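Local coordinates for protein TetR family transcriptional regulator (Chloroflexus aurantiacus, PDB 3NRG) that probably binds operator DNA through an N-terminal helix-turn-helix and regulates transcription as a TetR-family regulator, at residues A[114-119]-A[167-172]. Residues are numbered along the deposited sequence; the frame is centred on the assembly and turned at random.
Sequences KALYDD and VFTELG
Tyr-117 and Glu-170 reach for each other from opposite directions and join in a single hydrogen bond, from the phenol OH of Tyr-117 to OE2 of Glu-170 at 2.7 Å. The donor meets OE2 nearly in line with its C-O bond, and ring and carboxylate are turned 40° apart. In Glu-170, CG sits anti to the carbonyl carbon (chi1 -58°), which carries the chain from CB toward the loop; a bend at chi2 follows, and OE2 ends nearest the tyrosine. Its other oxygen, OE1, bonds to the hydroxyl of Tyr-113, so two phenols grip one carboxylate. With an alanine here the carboxylate is gone, and the hydroxyls of Tyr-117 and Tyr-113, without their common partner, would probably be less firmly placed. Beside this polar link Leu-116 and Thr-169 meet tip to tip, CD1 to CG2 at 3.8 Å. Thr-169 turns its methyl to the loop because its hydroxyl lies beside the backbone N (chi1 -63°), from where OG1 bonds back to the carbonyl of Asn-165. Leu-116 CB also lies against one face of the Tyr-117 ring, near its rim. Within the TetR-type C-terminal domain, this small surface contact ties the loop between helices 106-114 and 124-147 to helix 157-179, whose Leu-171 packs on helices 87-104 and 196-214.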
loop_
_atom_site.group_PDB
_atom_site.type_symbol
_atom_site.label_atom_id
_atom_site.label_comp_id
_atom_site.label_asym_id
_atom_site.label_seq_id
_atom_site.Cartn_x
_atom_site.Cartn_y
_atom_site.Cartn_z
ATOM N N LYS A 114 -5.690 0.643 -5.794
ATOM C CA LYS A 114 -6.524 0.689 -6.998
ATOM C C LYS A 114 -5.876 -0.070 -8.164
ATOM O O LYS A 114 -6.584 -0.639 -8.988
ATOM C CB LYS A 114 -6.833 2.142 -7.399
ATOM C CG LYS A 114 -7.953 2.788 -6.588
ATOM C CD LYS A 114 -8.368 4.130 -7.192
ATOM C CE LYS A 114 -9.624 4.673 -6.563
ATOM N NZ LYS A 114 -10.104 5.887 -7.257
ATOM N N ALA A 115 -4.517 -0.112 -8.208
ATOM C CA ALA A 115 -3.764 -0.812 -9.261
ATOM C C ALA A 115 -4.062 -2.325 -9.285
ATOM O O ALA A 115 -3.873 -2.971 -10.318
ATOM C CB ALA A 115 -2.269 -0.576 -9.079
ATOM N N LEU A 116 -4.532 -2.882 -8.144
ATOM C CA LEU A 116 -4.896 -4.298 -8.027
ATOM C C LEU A 116 -6.164 -4.639 -8.827
ATOM O O LEU A 116 -6.347 -5.796 -9.213
ATOM C CB LEU A 116 -5.127 -4.674 -6.554
ATOM C CG LEU A 116 -3.913 -4.663 -5.636
ATOM C CD1 LEU A 116 -4.342 -4.653 -4.194
ATOM C CD2 LEU A 116 -2.996 -5.841 -5.916
ATOM N N TYR A 117 -7.062 -3.650 -9.025
ATOM C CA TYR A 117 -8.361 -3.885 -9.658
ATOM C C TYR A 117 -8.560 -3.105 -10.962
ATOM O O TYR A 117 -9.104 -3.651 -11.924
ATOM C CB TYR A 117 -9.508 -3.576 -8.664
ATOM C CG TYR A 117 -9.311 -4.194 -7.291
ATOM C CD1 TYR A 117 -9.579 -5.542 -7.065
ATOM C CD2 TYR A 117 -8.846 -3.434 -6.222
ATOM C CE1 TYR A 117 -9.366 -6.123 -5.817
ATOM C CE2 TYR A 117 -8.636 -4.002 -4.967
ATOM C CZ TYR A 117 -8.902 -5.348 -4.767
ATOM O OH TYR A 117 -8.705 -5.909 -3.532
ATOM N N ASP A 118 -8.160 -1.826 -10.981
ATOM C CA ASP A 118 -8.373 -0.945 -12.129
ATOM C C ASP A 118 -7.445 -1.233 -13.317
ATOM O O ASP A 118 -6.317 -1.696 -13.127
ATOM C CB ASP A 118 -8.277 0.535 -11.700
ATOM C CG ASP A 118 -9.352 0.976 -10.704
ATOM O OD1 ASP A 118 -10.229 0.141 -10.358
ATOM O OD2 ASP A 118 -9.315 2.152 -10.270
ATOM N N ASP A 119 -7.927 -0.940 -14.552
ATOM C CA ASP A 119 -7.138 -1.111 -15.778
ATOM C C ASP A 119 -6.140 0.038 -15.884
ATOM O O ASP A 119 -6.457 1.096 -16.442
ATOM C CB ASP A 119 -8.058 -1.174 -17.027
ATOM C CG ASP A 119 -7.350 -1.563 -18.330
ATOM O OD1 ASP A 119 -6.241 -1.030 -18.592
ATOM O OD2 ASP A 119 -7.949 -2.319 -19.128
ATOM N N VAL A 167 -6.623 -11.012 3.393
ATOM C CA VAL A 167 -6.748 -10.418 4.726
ATOM C C VAL A 167 -5.817 -9.210 4.848
ATOM O O VAL A 167 -6.278 -8.111 5.172
ATOM C CB VAL A 167 -6.493 -11.470 5.844
ATOM C CG1 VAL A 167 -6.283 -10.798 7.191
ATOM C CG2 VAL A 167 -7.634 -12.483 5.916
ATOM N N PHE A 168 -4.518 -9.400 4.521
ATOM C CA PHE A 168 -3.504 -8.334 4.585
ATOM C C PHE A 168 -3.845 -7.134 3.673
ATOM O O PHE A 168 -3.556 -5.990 4.021
ATOM C CB PHE A 168 -2.109 -8.896 4.239
ATOM C CG PHE A 168 -1.368 -9.516 5.399
ATOM C CD1 PHE A 168 -1.844 -10.667 6.016
ATOM C CD2 PHE A 168 -0.157 -8.989 5.834
ATOM C CE1 PHE A 168 -1.153 -11.246 7.085
ATOM C CE2 PHE A 168 0.545 -9.581 6.889
ATOM C CZ PHE A 168 0.035 -10.696 7.518
ATOM N N THR A 169 -4.445 -7.405 2.516
ATOM C CA THR A 169 -4.814 -6.378 1.549
ATOM C C THR A 169 -5.998 -5.527 2.033
ATOM O O THR A 169 -6.026 -4.320 1.775
ATOM C CB THR A 169 -5.103 -7.043 0.185
ATOM O OG1 THR A 169 -3.909 -7.664 -0.281
ATOM C CG2 THR A 169 -5.611 -6.065 -0.854
ATOM N N GLU A 170 -6.973 -6.152 2.726
ATOM C CA GLU A 170 -8.220 -5.483 3.080
ATOM C C GLU A 170 -8.371 -5.032 4.537
ATOM O O GLU A 170 -9.276 -4.239 4.818
ATOM C CB GLU A 170 -9.424 -6.340 2.659
ATOM C CG GLU A 170 -9.469 -6.666 1.173
ATOM C CD GLU A 170 -9.804 -5.515 0.241
ATOM O OE1 GLU A 170 -10.286 -4.463 0.724
ATOM O OE2 GLU A 170 -9.623 -5.686 -0.985
ATOM N N LEU A 171 -7.537 -5.550 5.474
ATOM C CA LEU A 171 -7.707 -5.211 6.894
ATOM C C LEU A 171 -7.676 -3.710 7.210
ATOM O O LEU A 171 -8.566 -3.226 7.896
ATOM C CB LEU A 171 -6.765 -6.006 7.815
ATOM C CG LEU A 171 -7.065 -5.883 9.336
ATOM C CD1 LEU A 171 -8.537 -6.243 9.653
ATOM C CD2 LEU A 171 -6.116 -6.728 10.156
ATOM N N GLY A 172 -6.681 -2.998 6.679
ATOM C CA GLY A 172 -6.522 -1.561 6.893
ATOM C C GLY A 172 -7.763 -0.762 6.562
ATOM O O GLY A 172 -8.220 0.045 7.377
#